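Local coordinates for protein geranyl diphosphate synthase small subunit (Antirrhinum majus, PDB 3QKC) that probably serves as the regulatory partner of a prenyltransferase that condenses isopentenyl and dimethylallyl diphosphates into geranyl diphosphate, the precursor of monoterpenes, at residues Q7-T12 / G246-L251; A56-L59 / D63-D66; A81-N86 / N106-T111; Y158-L163 / E173-K178; I202-R207 / L241-G246. One frame throughout, in Å; residues are numbered along the deposited sequence.

Contact 1 (Q7-T12 / G246-L251); sequences QTYRAT and GEKIEL
Y9 carries this contact from the side of helix 5-24, meeting L251 and K248 at the start of the last helix, and the two partners touch it in different ways. The interaction with L251 is a CH-pi contact. Methyl CD1 of L251 lies 3.8 Å from the centroid of the Y9 ring and only 14° off the ring normal, so it sits over the middle of one face. The ring is swung out to this methyl because CG of Y9 stands anti to the backbone N (chi1 -180°), and the two side chains meet at about a right angle. CB of L251 adds a second touch near one side of the ring, 3.9 Å from CD2 of Y9.

Van der Waals packing accounts for K248. Its aliphatic chain, bent at chi2, crosses the phenol end at about a right angle, with CD 3.4 Å from OH of Y9. The ammonium group forms no hydrogen bond across the contact. The hydroxyl of Y9 is probably hydrogen-bonded to OE2 of E58 in helix 48-59, at an unusually short distance.

E247 occupies the N-cap position of helix 248-255. K248 and L251, in the first turn of that short helix, both touch Y9 of helix 5-24, joining the two ends of this all-helical prenyltransferase fold, while helix 48-59 adjoins both, with A55 against Y9 and E58 against K248.

Contact 2 (A56-L59 / D63-D66); sequences ACEL and DRSD
E58 holds CG anti to its carbonyl carbon (chi1 -72°) and is extended beyond it, while R64 has CG between backbone N and carbonyl carbon (chi1 68°), and a bend at chi3 of R64 turns its NE and NH2 toward OE1 of E58. The result is a salt bridge gripped side-on through one oxygen: OE1 of E58 accepts from NE of R64 at 2.9 Å and from NH2 of R64 at 3.0 Å. Both donors arrive on the syn side and from the same face of the carboxylate. OE1 lies at the guanidinium edge, close to its plane, although the two planar groups are turned 37° apart. This bridge ties the end of helix 48-59 to the loop leading to helix 68-85, and an Asx turn shapes that loop: OD2 of D63 accepts from the backbone N of S65 at 3.0 Å and also from OG of S65 at 2.7 Å. A methionine in place of R64 would probably leave E58 without its cationic mate and D16, the second partner of the guanidinium, without its salt bridge. OE2 of E58 probably pairs with Y9 of helix 5-24. Nearer the backbone, SG of C57 packs 3.7 Å from the carbonyl O of D63 and 4.2 Å from CB of D66.

Contact 3 (A81-N86 / N106-T111); sequences AYTHEN and NIELLT
Across the contact between T83-H84 and E108-L109, the axes of helix segments 81-85 and 106-111 approach to 9.2 Å and run nearly antiparallel, at 151°. They belong to consecutive long helices of the all-alpha prenyltransferase fold, joined by the loop after helix 68-85. H84 makes the one direct hydrogen bond: its NE2 donates to the carbonyl O of L109 at 3.0 Å, with an N-H...O angle of 157°. The acceptor lies in the imidazole plane, and the donor meets it in the carbonyl plane on a lone pair. The ring edge also faces the carbonyl O of E108, while CD1 of L109 packs 4.1 Å from NE2 of H84. A leucine in place of H84 would probably leave the carbonyl of L109 without this donor and remove the one direct hydrogen bond between the segments. L109 of the second subunit packs against both H84 and its own counterpart, placing this helix pair at the dimer interface. T83 directs CG2 anti to its backbone N (chi1 of OG1 -52°), 3.6 Å from the carbonyl O of E108 and 4.0 Å from its CB. The carboxylate of E108 is hydrogen-bonded to H101, and a water donates to the carbonyl O of T83 at 2.7 Å and, weakly, to OE1 of E108.

Contact 4 (Y158-L163 / E173-K178); sequences YHELGL and EYVCKK
H159 and Y174 meet as an offset edge-to-face pair, the edge of the tyrosine turned toward the face of the imidazole. The evidence is a 71° angle between ring planes and a centroid separation of 5.3 Å. At the closest point, CE2 of Y174 comes within 3.4 Å of CD2 of H159, and that CD2 lies near the plane of the tyrosine ring.

Beside the rings, V175 divides its two methyls. CG2 of V175 rests 3.8 Å from the backbone N of E160 and 4.1 Å from CB of H159. CG1 of V175 packs 4.0 Å from CG of E160, whose extended chain crosses the valine at about a right angle. CG of E160 is set anti to the backbone N (chi1 -159°), which carries its methylenes past that methyl.

Around these groups, the ring of Y158 adjoins H159, with CD1 of Y158 over the centre of one imidazole face. E155 accepts a hydrogen bond from OH of Y174 and is weakly bonded to NE2 of H159, bringing both polar ends of the aromatic pair to one carboxylate. E160 has its salt-bridge partner in K179, farther along helix 169-195, and S32 of the second subunit packs on H159.

Helix 153-160 is thus joined near its end to helix 169-195. The nearby carboxylate of E155 might favour a protonated H159, though the bond to NE2 is weak; between the segments themselves the contact is apolar and aromatic, with no hydrogen bond across it.

Contact 5 (I202-R207 / L241-G246); sequences IEKLRR and LESFGG
F244 reaches from the loop after helix 227-241 to the surface of helix 199-219, where K204 and L205 receive its ring. Its CB leads to CG, set anti to the carbonyl carbon (chi1 -52°), and the ring then points its far end at the helix. CE1 of F244 lies 3.7 Å from CD1 of L205. The leading atom, CZ of F244, comes to 3.6 Å from the same L205 CD1 and to 3.8 Å from CG of L205. On the other side of the ring, CE2 of F244 is 4.1 Å from CB of K204, which lies near the ring plane and so meets its edge.

A second touch comes from S243, just before the phenylalanine. CE of K204 packs 3.4 Å from OG of S243, without a hydrogen bond from the lysine nitrogen; that nitrogen has a long, weak ion pair with E240. The turn that presents both residues is a type I beta turn from L241 to F244, closed by F244 N to L241 O at 2.9 Å.

The loop between helices 227-241 and 248-255 is therefore packed onto helix 199-219. V60, in the loop following helix 48-59, touches both F244 and L205, while A192 of helix 169-195 lies against L205.

In the fold
Contacts 1, 2 and 5 form one cluster, about 12 to 16 Å apart between centres, and contacts 3 and 4 lie about 19 Å apart between centres; from one group to the other, centres are about 27 to 34 Å apart. Along the chain the order of closing is 2, 3, 4, 5, all nested inside the loop closed by contact 1, which joins the two chain ends. The first cluster is continuous: I249 of contact 1 packs on L59 of contact 2, L59 packs on L205 and F244 of contact 5, and G246 is shared by contacts 1 and 5. Contacts 3 and 4 both touch the second subunit, so this group lies at the dimer interface, whereas the second subunit does not touch the segments of the other cluster.

Contact 1 (Q7-T12 / G246-L251)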
# COMPACT_ATOMS: atom_id res chain seq x y z
N GLN A 7 -30.11 9.23 -8.23
CA GLN A 7 -29.31 8.50 -9.24
C GLN A 7 -28.35 9.42 -9.99
O GLN A 7 -27.18 9.10 -10.14
CB GLN A 7 -30.22 7.76 -10.24
CG GLN A 7 -31.00 6.59 -9.64
CD GLN A 7 -32.05 5.99 -10.58
OE1 GLN A 7 -32.54 6.66 -11.48
NE2 GLN A 7 -32.39 4.73 -10.36
N THR A 8 -28.88 10.54 -10.49
CA THR A 8 -28.07 11.57 -11.13
C THR A 8 -26.92 11.98 -10.22
O THR A 8 -25.78 12.09 -10.66
CB THR A 8 -28.93 12.81 -11.51
OG1 THR A 8 -29.82 12.47 -12.58
CG2 THR A 8 -28.04 14.00 -11.93
N TYR A 9 -27.22 12.16 -8.93
CA TYR A 9 -26.21 12.55 -7.96
C TYR A 9 -25.13 11.47 -7.79
O TYR A 9 -23.94 11.79 -7.78
CB TYR A 9 -26.85 12.93 -6.62
CG TYR A 9 -25.87 13.36 -5.55
CD1 TYR A 9 -25.20 14.58 -5.64
CD2 TYR A 9 -25.61 12.55 -4.45
CE1 TYR A 9 -24.29 14.98 -4.66
CE2 TYR A 9 -24.71 12.94 -3.45
CZ TYR A 9 -24.06 14.15 -3.57
OH TYR A 9 -23.16 14.53 -2.60
N ARG A 10 -25.53 10.21 -7.68
CA ARG A 10 -24.55 9.13 -7.55
C ARG A 10 -23.71 9.03 -8.82
O ARG A 10 -22.49 8.99 -8.74
CB ARG A 10 -25.20 7.78 -7.23
CG ARG A 10 -24.17 6.71 -6.85
CD ARG A 10 -24.74 5.30 -6.77
NE ARG A 10 -23.67 4.29 -6.80
CZ ARG A 10 -23.74 3.08 -6.24
NH1 ARG A 10 -24.82 2.69 -5.57
NH2 ARG A 10 -22.70 2.25 -6.34
N ALA A 11 -24.38 8.99 -9.97
CA ALA A 11 -23.70 8.85 -11.26
C ALA A 11 -22.71 9.98 -11.57
O ALA A 11 -21.63 9.73 -12.10
CB ALA A 11 -24.71 8.69 -12.40
N THR A 12 -23.09 11.23 -11.27
CA THR A 12 -22.18 12.36 -11.48
C THR A 12 -20.91 12.23 -10.62
O THR A 12 -19.79 12.40 -11.12
CB THR A 12 -22.89 13.70 -11.22
OG1 THR A 12 -24.12 13.73 -11.94
CG2 THR A 12 -22.02 14.88 -11.68
N GLY A 246 -29.04 18.88 5.98
CA GLY A 246 -28.84 19.82 4.87
C GLY A 246 -29.12 19.30 3.47
O GLY A 246 -28.53 19.78 2.50
N GLU A 247 -30.01 18.32 3.36
CA GLU A 247 -30.51 17.83 2.07
C GLU A 247 -29.57 16.86 1.34
O GLU A 247 -30.03 16.02 0.56
CB GLU A 247 -30.89 19.00 1.16
CG GLU A 247 -32.04 18.73 0.20
CD GLU A 247 -32.27 19.89 -0.74
OE1 GLU A 247 -32.09 19.70 -1.96
OE2 GLU A 247 -32.63 20.99 -0.25
N LYS A 248 -28.26 16.97 1.59
CA LYS A 248 -27.33 15.91 1.18
C LYS A 248 -27.69 14.65 1.95
O LYS A 248 -27.49 13.54 1.47
CB LYS A 248 -25.87 16.31 1.44
CG LYS A 248 -25.32 17.37 0.49
CD LYS A 248 -24.95 16.80 -0.87
CE LYS A 248 -24.44 17.88 -1.80
NZ LYS A 248 -25.53 18.79 -2.25
N ILE A 249 -28.25 14.85 3.15
CA ILE A 249 -28.78 13.76 3.96
C ILE A 249 -29.80 12.92 3.18
O ILE A 249 -29.75 11.68 3.23
CB ILE A 249 -29.37 14.27 5.31
CG1 ILE A 249 -28.29 14.20 6.40
CG2 ILE A 249 -30.62 13.49 5.72
CD1 ILE A 249 -28.79 13.92 7.82
N GLU A 250 -30.70 13.58 2.46
CA GLU A 250 -31.74 12.89 1.68
C GLU A 250 -31.18 12.08 0.52
O GLU A 250 -31.67 10.98 0.25
CB GLU A 250 -32.80 13.88 1.18
CG GLU A 250 -34.08 13.88 2.00
CD GLU A 250 -33.84 14.02 3.50
OE1 GLU A 250 -33.13 14.96 3.92
OE2 GLU A 250 -34.36 13.18 4.26
N LEU A 251 -30.18 12.62 -0.17
CA LEU A 251 -29.54 11.95 -1.29
C LEU A 251 -28.73 10.74 -0.83
O LEU A 251 -28.78 9.67 -1.45
CB LEU A 251 -28.67 12.94 -2.09
CG LEU A 251 -29.35 14.15 -2.75
CD1 LEU A 251 -28.29 15.11 -3.31
CD2 LEU A 251 -30.31 13.76 -3.85

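Contact 2 (A56-L59 / D63-D66)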
# COMPACT_ATOMS: atom_id res chain seq x y z
N ALA A 56 -20.00 12.19 1.80
CA ALA A 56 -19.73 12.46 3.21
C ALA A 56 -19.02 13.80 3.36
O ALA A 56 -19.34 14.57 4.26
CB ALA A 56 -18.90 11.32 3.84
N CYS A 57 -18.08 14.06 2.45
CA CYS A 57 -17.33 15.32 2.41
C CYS A 57 -18.23 16.52 2.16
O CYS A 57 -18.09 17.55 2.81
CB CYS A 57 -16.23 15.25 1.35
SG CYS A 57 -15.15 16.69 1.33
N GLU A 58 -19.15 16.38 1.21
CA GLU A 58 -20.12 17.43 0.89
C GLU A 58 -21.12 17.66 2.03
O GLU A 58 -21.39 18.81 2.41
CB GLU A 58 -20.83 17.12 -0.43
CG GLU A 58 -19.93 17.30 -1.65
CD GLU A 58 -20.63 17.02 -2.97
OE1 GLU A 58 -20.11 17.47 -4.02
OE2 GLU A 58 -21.68 16.35 -2.98
N LEU A 59 -21.65 16.56 2.57
CA LEU A 59 -22.48 16.59 3.78
C LEU A 59 -21.98 17.56 4.85
O LEU A 59 -22.77 18.24 5.49
CB LEU A 59 -22.61 15.18 4.38
CG LEU A 59 -23.41 15.02 5.68
CD1 LEU A 59 -24.84 15.51 5.51
CD2 LEU A 59 -23.40 13.59 6.16
N ASP A 63 -15.82 20.86 -0.61
CA ASP A 63 -16.03 20.77 -2.06
C ASP A 63 -15.66 19.36 -2.47
O ASP A 63 -14.93 18.66 -1.75
CB ASP A 63 -15.17 21.79 -2.84
CG ASP A 63 -15.38 21.70 -4.36
OD1 ASP A 63 -16.52 21.95 -4.84
OD2 ASP A 63 -14.42 21.36 -5.09
N ARG A 64 -16.14 18.91 -3.61
CA ARG A 64 -15.82 17.56 -4.04
C ARG A 64 -14.37 17.38 -4.52
O ARG A 64 -13.85 16.27 -4.52
CB ARG A 64 -16.83 17.03 -5.05
CG ARG A 64 -16.82 17.71 -6.40
CD ARG A 64 -17.76 16.93 -7.30
NE ARG A 64 -19.05 16.74 -6.62
CZ ARG A 64 -20.03 15.97 -7.07
NH1 ARG A 64 -19.89 15.28 -8.20
NH2 ARG A 64 -21.16 15.88 -6.37
N SER A 65 -13.72 18.48 -4.90
CA SER A 65 -12.30 18.41 -5.27
C SER A 65 -11.43 18.06 -4.07
O SER A 65 -10.33 17.53 -4.23
CB SER A 65 -11.82 19.71 -5.93
OG SER A 65 -11.80 20.78 -5.01
N ASP A 66 -11.94 18.34 -2.87
CA ASP A 66 -11.27 18.04 -1.60
C ASP A 66 -11.20 16.54 -1.29
O ASP A 66 -10.32 16.10 -0.54
CB ASP A 66 -11.97 18.75 -0.44
CG ASP A 66 -11.64 20.23 -0.35
OD1 ASP A 66 -12.46 20.97 0.26
OD2 ASP A 66 -10.58 20.66 -0.87

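Contact 3 (A81-N86 / N106-T111)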
# COMPACT_ATOMS: atom_id res chain seq x y z
N ALA A 81 -8.11 -5.41 -4.12
CA ALA A 81 -8.77 -6.55 -3.47
C ALA A 81 -9.50 -7.47 -4.48
O ALA A 81 -9.30 -8.69 -4.47
CB ALA A 81 -9.76 -6.04 -2.42
N TYR A 82 -10.33 -6.86 -5.34
CA TYR A 82 -11.10 -7.60 -6.34
C TYR A 82 -10.18 -8.42 -7.25
O TYR A 82 -10.43 -9.60 -7.48
CB TYR A 82 -11.95 -6.62 -7.17
CG TYR A 82 -12.86 -7.25 -8.20
CD1 TYR A 82 -14.10 -7.80 -7.85
CD2 TYR A 82 -12.48 -7.29 -9.54
CE1 TYR A 82 -14.93 -8.37 -8.79
CE2 TYR A 82 -13.30 -7.88 -10.50
CZ TYR A 82 -14.54 -8.41 -10.11
OH TYR A 82 -15.35 -8.97 -11.06
N THR A 83 -9.14 -7.78 -7.76
CA THR A 83 -8.15 -8.44 -8.62
C THR A 83 -7.49 -9.63 -7.93
O THR A 83 -7.38 -10.72 -8.51
CB THR A 83 -7.04 -7.46 -9.01
OG1 THR A 83 -7.62 -6.27 -9.55
CG2 THR A 83 -6.08 -8.07 -10.00
N HIS A 84 -7.05 -9.43 -6.70
CA HIS A 84 -6.38 -10.51 -5.99
C HIS A 84 -7.30 -11.65 -5.57
O HIS A 84 -6.87 -12.79 -5.52
CB HIS A 84 -5.59 -9.96 -4.81
CG HIS A 84 -4.27 -9.38 -5.21
ND1 HIS A 84 -3.34 -8.97 -4.30
CD2 HIS A 84 -3.72 -9.20 -6.44
CE1 HIS A 84 -2.27 -8.53 -4.94
NE2 HIS A 84 -2.47 -8.66 -6.24
N GLU A 85 -8.57 -11.32 -5.31
CA GLU A 85 -9.59 -12.30 -4.97
C GLU A 85 -9.95 -13.20 -6.14
O GLU A 85 -10.36 -14.34 -5.94
CB GLU A 85 -10.86 -11.60 -4.51
CG GLU A 85 -10.95 -11.36 -3.00
CD GLU A 85 -11.91 -10.22 -2.66
OE1 GLU A 85 -11.57 -9.41 -1.78
OE2 GLU A 85 -12.99 -10.10 -3.27
N ASN A 86 -9.85 -12.67 -7.36
CA ASN A 86 -10.19 -13.42 -8.56
C ASN A 86 -8.95 -13.95 -9.22
O ASN A 86 -9.03 -14.55 -10.28
CB ASN A 86 -10.99 -12.54 -9.51
CG ASN A 86 -12.40 -12.26 -9.02
OD1 ASN A 86 -13.31 -13.06 -9.23
ND2 ASN A 86 -12.59 -11.13 -8.36
N ASN A 106 0.29 -13.92 -13.31
CA ASN A 106 1.47 -13.22 -12.80
C ASN A 106 1.33 -11.70 -12.91
O ASN A 106 1.77 -10.97 -12.03
CB ASN A 106 2.79 -13.72 -13.44
CG ASN A 106 2.75 -13.75 -14.97
OD1 ASN A 106 1.88 -13.14 -15.59
ND2 ASN A 106 3.70 -14.45 -15.58
N ILE A 107 0.73 -11.26 -14.01
CA ILE A 107 0.49 -9.85 -14.30
C ILE A 107 -0.58 -9.25 -13.40
O ILE A 107 -0.46 -8.12 -12.93
CB ILE A 107 0.09 -9.66 -15.79
CG1 ILE A 107 1.19 -10.17 -16.74
CG2 ILE A 107 -0.30 -8.21 -16.10
CD1 ILE A 107 2.53 -9.51 -16.53
N GLU A 108 -1.66 -9.99 -13.18
CA GLU A 108 -2.68 -9.56 -12.23
C GLU A 108 -2.11 -9.42 -10.82
O GLU A 108 -2.52 -8.53 -10.07
CB GLU A 108 -3.88 -10.49 -12.25
CG GLU A 108 -4.72 -10.38 -13.51
CD GLU A 108 -5.85 -11.41 -13.57
OE1 GLU A 108 -5.84 -12.36 -12.75
OE2 GLU A 108 -6.77 -11.25 -14.40
N LEU A 109 -1.18 -10.30 -10.46
CA LEU A 109 -0.58 -10.26 -9.10
C LEU A 109 0.19 -8.96 -8.87
O LEU A 109 -0.02 -8.26 -7.90
CB LEU A 109 0.32 -11.47 -8.86
CG LEU A 109 1.22 -11.49 -7.61
CD1 LEU A 109 0.40 -11.60 -6.31
CD2 LEU A 109 2.20 -12.64 -7.70
N LEU A 110 1.09 -8.63 -9.79
CA LEU A 110 1.90 -7.44 -9.63
C LEU A 110 1.10 -6.16 -9.85
O LEU A 110 1.37 -5.15 -9.18
CB LEU A 110 3.14 -7.53 -10.52
CG LEU A 110 3.06 -7.53 -12.04
CD1 LEU A 110 3.02 -6.10 -12.54
CD2 LEU A 110 4.27 -8.26 -12.60
N THR A 111 0.12 -6.18 -10.75
CA THR A 111 -0.70 -4.99 -10.97
C THR A 111 -1.49 -4.65 -9.71
O THR A 111 -1.67 -3.47 -9.39
CB THR A 111 -1.71 -5.14 -12.14
OG1 THR A 111 -1.02 -5.51 -13.33
CG2 THR A 111 -2.40 -3.81 -12.38
O HOH W 1 -8.19 -11.33 -10.96

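Contact 4 (Y158-L163 / E173-K178)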
# COMPACT_ATOMS: atom_id res chain seq x y z
N TYR A 158 -9.11 -13.40 4.76
CA TYR A 158 -8.57 -14.48 5.61
C TYR A 158 -9.69 -15.39 6.11
O TYR A 158 -9.61 -16.60 5.95
CB TYR A 158 -7.70 -13.92 6.76
CG TYR A 158 -7.06 -14.96 7.69
CD1 TYR A 158 -7.70 -15.38 8.87
CD2 TYR A 158 -5.81 -15.50 7.40
CE1 TYR A 158 -7.12 -16.34 9.72
CE2 TYR A 158 -5.22 -16.44 8.23
CZ TYR A 158 -5.87 -16.86 9.39
OH TYR A 158 -5.26 -17.79 10.20
N HIS A 159 -10.74 -14.83 6.69
CA HIS A 159 -11.84 -15.67 7.21
C HIS A 159 -12.78 -16.19 6.12
O HIS A 159 -13.50 -17.17 6.34
CB HIS A 159 -12.64 -14.96 8.30
CG HIS A 159 -11.82 -14.59 9.48
ND1 HIS A 159 -11.41 -15.51 10.42
CD2 HIS A 159 -11.33 -13.39 9.88
CE1 HIS A 159 -10.70 -14.89 11.35
NE2 HIS A 159 -10.64 -13.61 11.05
N GLU A 160 -12.75 -15.55 4.96
CA GLU A 160 -13.54 -15.95 3.81
C GLU A 160 -13.06 -17.28 3.25
O GLU A 160 -13.79 -17.97 2.52
CB GLU A 160 -13.45 -14.87 2.73
CG GLU A 160 -14.58 -14.89 1.72
CD GLU A 160 -14.51 -13.73 0.75
OE1 GLU A 160 -13.60 -12.88 0.84
OE2 GLU A 160 -15.39 -13.68 -0.13
N LEU A 161 -11.83 -17.64 3.60
CA LEU A 161 -11.22 -18.90 3.18
C LEU A 161 -11.89 -20.14 3.80
O LEU A 161 -12.17 -21.10 3.08
CB LEU A 161 -9.71 -18.87 3.47
CG LEU A 161 -8.91 -17.97 2.53
CD1 LEU A 161 -7.44 -17.96 2.91
CD2 LEU A 161 -9.09 -18.39 1.08
N GLY A 162 -12.15 -20.10 5.10
CA GLY A 162 -12.84 -21.21 5.79
C GLY A 162 -14.35 -21.19 5.63
O GLY A 162 -15.08 -21.34 6.61
N LEU A 163 -14.81 -21.04 4.38
CA LEU A 163 -16.23 -20.80 4.10
C LEU A 163 -17.08 -22.06 3.87
O LEU A 163 -16.55 -23.13 3.55
CB LEU A 163 -16.39 -19.83 2.93
CG LEU A 163 -17.66 -18.97 2.91
CD1 LEU A 163 -17.82 -18.15 4.20
CD2 LEU A 163 -17.69 -18.06 1.68
N GLU A 173 -21.51 -12.66 7.82
CA GLU A 173 -21.67 -11.26 8.21
C GLU A 173 -20.33 -10.62 8.57
O GLU A 173 -20.04 -9.52 8.11
CB GLU A 173 -22.65 -11.10 9.39
CG GLU A 173 -22.96 -9.63 9.70
CD GLU A 173 -24.05 -9.44 10.75
OE1 GLU A 173 -24.68 -10.44 11.17
OE2 GLU A 173 -24.27 -8.28 11.15
N TYR A 174 -19.52 -11.31 9.37
CA TYR A 174 -18.21 -10.80 9.78
C TYR A 174 -17.34 -10.46 8.57
O TYR A 174 -16.66 -9.44 8.56
CB TYR A 174 -17.46 -11.78 10.68
CG TYR A 174 -16.11 -11.25 11.16
CD1 TYR A 174 -16.05 -10.16 12.03
CD2 TYR A 174 -14.91 -11.83 10.74
CE1 TYR A 174 -14.83 -9.66 12.47
CE2 TYR A 174 -13.68 -11.33 11.18
CZ TYR A 174 -13.65 -10.24 12.05
OH TYR A 174 -12.45 -9.73 12.50
N VAL A 175 -17.34 -11.34 7.58
CA VAL A 175 -16.60 -11.13 6.34
C VAL A 175 -17.11 -9.88 5.61
O VAL A 175 -16.30 -9.08 5.12
CB VAL A 175 -16.61 -12.40 5.45
CG1 VAL A 175 -16.19 -12.08 4.02
CG2 VAL A 175 -15.70 -13.48 6.06
N CYS A 176 -18.43 -9.68 5.57
CA CYS A 176 -19.04 -8.51 4.94
C CYS A 176 -18.69 -7.21 5.64
O CYS A 176 -18.40 -6.19 5.00
CB CYS A 176 -20.55 -8.66 4.86
SG CYS A 176 -21.09 -9.87 3.65
N LYS A 177 -18.70 -7.26 6.97
CA LYS A 177 -18.27 -6.17 7.80
C LYS A 177 -16.81 -5.81 7.57
O LYS A 177 -16.44 -4.63 7.58
CB LYS A 177 -18.50 -6.53 9.28
CG LYS A 177 -18.22 -5.40 10.24
CD LYS A 177 -18.49 -5.80 11.69
CE LYS A 177 -17.42 -5.22 12.63
NZ LYS A 177 -17.69 -5.60 14.06
N LYS A 178 -15.96 -6.81 7.39
CA LYS A 178 -14.53 -6.54 7.25
C LYS A 178 -14.15 -6.07 5.84
O LYS A 178 -13.21 -5.31 5.68
CB LYS A 178 -13.69 -7.75 7.68
CG LYS A 178 -12.98 -7.57 9.06
CD LYS A 178 -13.95 -7.12 10.17
CE LYS A 178 -13.22 -6.54 11.42
NZ LYS A 178 -12.74 -5.12 11.24

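Contact 5 (I202-R207 / L241-G246)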
# COMPACT_ATOMS: atom_id res chain seq x y z
N ILE A 202 -16.63 12.48 12.85
CA ILE A 202 -15.91 11.53 12.01
C ILE A 202 -16.29 10.10 12.42
O ILE A 202 -16.66 9.28 11.58
CB ILE A 202 -14.38 11.71 12.09
CG1 ILE A 202 -13.98 13.13 11.66
CG2 ILE A 202 -13.68 10.66 11.23
CD1 ILE A 202 -12.54 13.50 11.99
N GLU A 203 -16.21 9.83 13.72
CA GLU A 203 -16.61 8.55 14.31
C GLU A 203 -18.02 8.15 13.86
O GLU A 203 -18.27 6.99 13.53
CB GLU A 203 -16.53 8.62 15.86
CG GLU A 203 -15.09 8.78 16.42
CD GLU A 203 -15.02 9.40 17.83
OE1 GLU A 203 -15.97 9.26 18.63
OE2 GLU A 203 -13.99 10.03 18.14
N LYS A 204 -18.93 9.12 13.83
CA LYS A 204 -20.32 8.86 13.47
C LYS A 204 -20.48 8.45 12.00
O LYS A 204 -21.16 7.47 11.69
CB LYS A 204 -21.22 10.05 13.82
CG LYS A 204 -21.54 10.16 15.32
CD LYS A 204 -22.70 11.10 15.58
CE LYS A 204 -23.26 10.92 16.99
NZ LYS A 204 -24.25 9.80 17.08
N LEU A 205 -19.83 9.18 11.09
CA LEU A 205 -19.86 8.84 9.67
C LEU A 205 -19.12 7.55 9.42
O LEU A 205 -19.49 6.78 8.52
CB LEU A 205 -19.33 9.98 8.80
CG LEU A 205 -20.43 11.00 8.49
CD1 LEU A 205 -19.86 12.40 8.29
CD2 LEU A 205 -21.31 10.56 7.30
N ARG A 206 -18.09 7.29 10.23
CA ARG A 206 -17.36 6.03 10.14
C ARG A 206 -18.30 4.87 10.46
O ARG A 206 -18.35 3.89 9.71
CB ARG A 206 -16.14 6.01 11.07
CG ARG A 206 -15.15 4.89 10.70
CD ARG A 206 -14.08 4.72 11.76
NE ARG A 206 -12.91 5.56 11.54
CZ ARG A 206 -12.66 6.70 12.20
NH1 ARG A 206 -11.56 7.40 11.95
NH2 ARG A 206 -13.52 7.14 13.12
N ARG A 207 -19.04 5.00 11.56
CA ARG A 207 -20.02 3.99 11.94
C ARG A 207 -21.10 3.88 10.86
O ARG A 207 -21.48 2.78 10.47
CB ARG A 207 -20.64 4.28 13.31
CG ARG A 207 -19.65 4.11 14.46
CD ARG A 207 -20.35 3.94 15.83
NE ARG A 207 -21.09 5.14 16.25
CZ ARG A 207 -20.54 6.27 16.70
NH1 ARG A 207 -19.22 6.40 16.77
NH2 ARG A 207 -21.31 7.28 17.05
N LEU A 241 -26.96 9.31 11.04
CA LEU A 241 -27.28 10.44 10.17
C LEU A 241 -27.98 11.60 10.88
O LEU A 241 -27.79 12.76 10.50
CB LEU A 241 -28.11 9.97 8.98
CG LEU A 241 -27.29 9.25 7.91
CD1 LEU A 241 -28.11 9.07 6.65
CD2 LEU A 241 -25.98 10.00 7.61
N GLU A 242 -28.77 11.29 11.90
CA GLU A 242 -29.56 12.29 12.63
C GLU A 242 -28.74 13.49 13.14
O GLU A 242 -29.28 14.60 13.28
CB GLU A 242 -30.32 11.65 13.79
CG GLU A 242 -31.26 10.52 13.37
CD GLU A 242 -32.41 10.32 14.35
OE1 GLU A 242 -33.51 9.97 13.88
OE2 GLU A 242 -32.22 10.51 15.57
N SER A 243 -27.46 13.27 13.41
CA SER A 243 -26.59 14.33 13.93
C SER A 243 -26.17 15.34 12.86
O SER A 243 -25.59 16.39 13.18
CB SER A 243 -25.36 13.71 14.60
OG SER A 243 -25.74 12.87 15.68
N PHE A 244 -26.47 15.04 11.60
CA PHE A 244 -26.12 15.91 10.48
C PHE A 244 -27.40 16.43 9.84
O PHE A 244 -28.50 16.13 10.32
CB PHE A 244 -25.28 15.14 9.46
CG PHE A 244 -24.08 14.46 10.05
CD1 PHE A 244 -22.85 15.11 10.11
CD2 PHE A 244 -24.18 13.17 10.57
CE1 PHE A 244 -21.74 14.49 10.68
CE2 PHE A 244 -23.08 12.55 11.14
CZ PHE A 244 -21.86 13.21 11.19
N GLY A 245 -27.27 17.22 8.77
CA GLY A 245 -28.43 17.68 8.00
C GLY A 245 -28.05 18.54 6.80
O GLY A 245 -26.87 18.89 6.62
N GLY A 246 -29.04 18.88 5.98
CA GLY A 246 -28.84 19.82 4.87
C GLY A 246 -29.12 19.30 3.47
O GLY A 246 -28.53 19.78 2.50